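Local coordinates for protein mitochondrial association factor 1 (Toxoplasma gondii, PDB 6BXT) that binds ADP-ribose in a macrodomain-like fold and probably takes part in the association of host mitochondria with the parasite vacuole, at residues L55-V60 and A88-I93. Residues are numbered along the deposited sequence; the frame is centred on the assembly and turned at random.
Sequences LFIGGV and AESQEI. With APR (adenosine-5-diphosphoribose), chain D.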
loop_
_atom_site.group_PDB
_atom_site.type_symbol
_atom_site.label_atom_id
_atom_site.label_comp_id
_atom_site.label_asym_id
_atom_site.label_seq_id
_atom_site.Cartn_x
_atom_site.Cartn_y
_atom_site.Cartn_z
ATOM N N LEU A 55 2.678 1.484 -12.804
ATOM C CA LEU A 55 1.580 0.691 -12.245
ATOM C C LEU A 55 1.771 -0.816 -12.444
ATOM O O LEU A 55 0.795 -1.564 -12.501
ATOM C CB LEU A 55 0.243 1.122 -12.860
ATOM C CG LEU A 55 -0.153 2.592 -12.696
ATOM C CD1 LEU A 55 -1.414 2.887 -13.494
ATOM C CD2 LEU A 55 -0.354 2.940 -11.227
ATOM N N PHE A 56 3.023 -1.253 -12.544
ATOM C CA PHE A 56 3.341 -2.675 -12.662
ATOM C C PHE A 56 4.005 -3.194 -11.387
ATOM O O PHE A 56 4.625 -2.429 -10.646
ATOM C CB PHE A 56 4.253 -2.929 -13.869
ATOM C CG PHE A 56 5.577 -2.220 -13.793
ATOM C CD1 PHE A 56 6.643 -2.774 -13.096
ATOM C CD2 PHE A 56 5.760 -1.004 -14.429
ATOM C CE1 PHE A 56 7.858 -2.121 -13.028
ATOM C CE2 PHE A 56 6.973 -0.348 -14.366
ATOM C CZ PHE A 56 8.025 -0.907 -13.666
ATOM N N ILE A 57 3.867 -4.494 -11.139
ATOM C CA ILE A 57 4.517 -5.134 -10.000
ATOM C C ILE A 57 5.838 -5.759 -10.438
ATOM O O ILE A 57 5.865 -6.673 -11.262
ATOM C CB ILE A 57 3.622 -6.214 -9.361
ATOM C CG1 ILE A 57 2.361 -5.569 -8.777
ATOM C CG2 ILE A 57 4.388 -6.971 -8.271
ATOM C CD1 ILE A 57 1.328 -6.563 -8.272
ATOM N N GLY A 58 6.931 -5.260 -9.870
ATOM C CA GLY A 58 8.258 -5.728 -10.217
ATOM C C GLY A 58 9.304 -4.681 -9.890
ATOM O O GLY A 58 9.117 -3.870 -8.984
ATOM N N GLY A 59 10.407 -4.698 -10.630
ATOM C CA GLY A 59 11.488 -3.759 -10.396
ATOM C C GLY A 59 12.273 -4.115 -9.148
ATOM O O GLY A 59 12.536 -5.290 -8.888
ATOM N N VAL A 60 12.643 -3.096 -8.376
ATOM C CA VAL A 60 13.448 -3.281 -7.174
ATOM C C VAL A 60 12.729 -2.699 -5.960
ATOM O O VAL A 60 11.511 -2.520 -5.983
ATOM C CB VAL A 60 14.835 -2.627 -7.330
ATOM C CG1 VAL A 60 15.575 -3.250 -8.503
ATOM C CG2 VAL A 60 14.705 -1.117 -7.515
ATOM N N ALA A 88 3.343 -7.447 -16.660
ATOM C CA ALA A 88 2.371 -7.104 -17.690
ATOM C C ALA A 88 0.946 -7.290 -17.184
ATOM O O ALA A 88 0.104 -6.406 -17.337
ATOM C CB ALA A 88 2.601 -7.947 -18.931
ATOM N N GLU A 89 0.687 -8.444 -16.579
ATOM C CA GLU A 89 -0.651 -8.788 -16.111
ATOM C C GLU A 89 -1.133 -7.817 -15.039
ATOM O O GLU A 89 -2.318 -7.490 -14.978
ATOM C CB GLU A 89 -0.671 -10.217 -15.565
ATOM C CG GLU A 89 -2.068 -10.786 -15.352
ATOM C CD GLU A 89 -2.067 -12.019 -14.471
ATOM O OE1 GLU A 89 -1.528 -13.063 -14.897
ATOM O OE2 GLU A 89 -2.607 -11.942 -13.347
ATOM N N SER A 90 -0.214 -7.357 -14.196
ATOM C CA SER A 90 -0.565 -6.448 -13.111
ATOM C C SER A 90 -0.724 -5.023 -13.628
ATOM O O SER A 90 -1.513 -4.246 -13.093
ATOM C CB SER A 90 0.492 -6.494 -12.003
ATOM O OG SER A 90 1.680 -5.830 -12.394
ATOM N N GLN A 91 0.027 -4.681 -14.671
ATOM C CA GLN A 91 -0.049 -3.345 -15.249
ATOM C C GLN A 91 -1.364 -3.140 -15.990
ATOM O O GLN A 91 -2.031 -2.124 -15.808
ATOM C CB GLN A 91 1.126 -3.096 -16.195
ATOM C CG GLN A 91 1.156 -1.687 -16.762
ATOM C CD GLN A 91 2.398 -1.414 -17.588
ATOM O OE1 GLN A 91 3.518 -1.697 -17.163
ATOM N NE2 GLN A 91 2.204 -0.867 -18.779
ATOM N N GLU A 92 -1.728 -4.110 -16.824
ATOM C CA GLU A 92 -2.969 -4.045 -17.589
ATOM C C GLU A 92 -4.181 -3.941 -16.670
ATOM O O GLU A 92 -5.099 -3.160 -16.924
ATOM C CB GLU A 92 -3.103 -5.274 -18.490
ATOM C CG GLU A 92 -2.054 -5.350 -19.588
ATOM C CD GLU A 92 -1.976 -6.725 -20.222
ATOM O OE1 GLU A 92 -2.945 -7.501 -20.083
ATOM O OE2 GLU A 92 -0.943 -7.032 -20.856
ATOM N N ILE A 93 -4.177 -4.730 -15.600
ATOM C CA ILE A 93 -5.269 -4.718 -14.635
ATOM C C ILE A 93 -5.373 -3.363 -13.939
ATOM O O ILE A 93 -6.431 -2.735 -13.932
ATOM C CB ILE A 93 -5.088 -5.828 -13.580
ATOM C CG1 ILE A 93 -5.365 -7.196 -14.212
ATOM C CG2 ILE A 93 -6.015 -5.599 -12.380
ATOM C CD1 ILE A 93 -5.020 -8.376 -13.326
HETATM N N1 APR D . 11.658 -4.650 1.698
HETATM C C2 APR D . 11.010 -3.889 2.607
HETATM N N3 APR D . 11.205 -2.534 2.629
HETATM C C4 APR D . 12.051 -1.948 1.737
HETATM C C5 APR D . 12.700 -2.710 0.827
HETATM C C6 APR D . 12.505 -4.074 0.806
HETATM N N6 APR D . 13.001 -5.148 0.014
HETATM N N7 APR D . 13.478 -1.885 0.062
HETATM C C8 APR D . 13.300 -0.613 0.507
HETATM N N9 APR D . 12.414 -0.637 1.553
HETATM C "C1'" APR D . 11.956 0.422 2.302
HETATM C "C2'" APR D . 12.579 1.598 2.126
HETATM O "O2'" APR D . 13.491 1.841 3.254
HETATM C "C3'" APR D . 11.468 2.663 2.123
HETATM O "O3'" APR D . 11.326 3.207 3.336
HETATM O "O4'" APR D . 10.352 0.637 1.938
HETATM C "C4'" APR D . 10.143 1.883 1.689
HETATM C "C5'" APR D . 9.886 2.058 0.213
HETATM O "O5'" APR D . 10.948 1.435 -0.536
HETATM P PA APR D . 11.045 1.750 -2.065
HETATM O O1A APR D . 9.975 0.979 -2.822
HETATM O O2A APR D . 12.380 1.396 -2.587
HETATM O O3A APR D . 10.812 3.336 -2.237
HETATM P PB APR D . 9.693 4.018 -3.134
HETATM O O1B APR D . 8.345 4.011 -2.413
HETATM O O2B APR D . 10.132 5.459 -3.394
HETATM O O5D APR D . 9.573 3.257 -4.523
HETATM C C5D APR D . 10.476 3.688 -5.510
HETATM O O4D APR D . 11.088 1.488 -5.905
HETATM O O1D APR D . 9.630 -0.348 -5.249
HETATM C C1D APR D . 10.127 0.277 -6.370
HETATM O O2D APR D . 9.065 0.034 -8.413
HETATM C C2D APR D . 9.134 0.774 -7.107
HETATM O O3D APR D . 9.709 2.388 -8.703
HETATM C C3D APR D . 9.455 2.216 -7.370
HETATM C C4D APR D . 10.753 2.546 -6.538
#
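Ser90 and Ile57 make the one hydrogen bond between 55-60 and 88-93. The backbone N of Ile57 donates to OG of Ser90 over 2.9 Å, with an N-H...O angle of 156°. The CB of Ser90 faces the loop. Its hydroxyl lies between the backbone N and the carbonyl carbon, within hydrogen-bonding distance of the carbonyl oxygens of Leu86 and Ser87 one turn back. The buried hydroxyl thus links the helix backbone to the loop backbone. The Ile57 side chain runs alongside Ser90, with its CD1 3.8 Å from Ser90 CB. It also touches Met167, Tyr169 and Phe120 of the central sheet.

Gln91 meets Phe56 in a different way. The two side chains lie side by side and point the same way, with ring and amide planes 42° apart. OE1 of Gln91 approaches the ring obliquely, 3.6 Å from Phe56 CD2. Gln91 reaches this place because CG is anti to the backbone N (chi1 -176°) and the chain stays extended beyond it. NE2 bonds to Glu95 on the next turn of the helix, which ties down the amide. Next to this pair, Leu55 O accepts a CA-H...O contact from Gln91 CA at 3.4 Å. The same oxygen takes a hydrogen bond from Gln94 NE2.

The loop continues through Gly58 and Gly59 to the ligand. There Val60 O accepts a hydrogen bond from O1D of ADP-ribose, 3.0 Å away. Asn63 binds Phe56 O through its side chain and the ligand through its backbone N. The helix packs against the 55-57 part of a glycine-containing loop that follows a central strand, while the Val60 part borders the distal ribose, as in the ADP-ribose pocket of macrodomains.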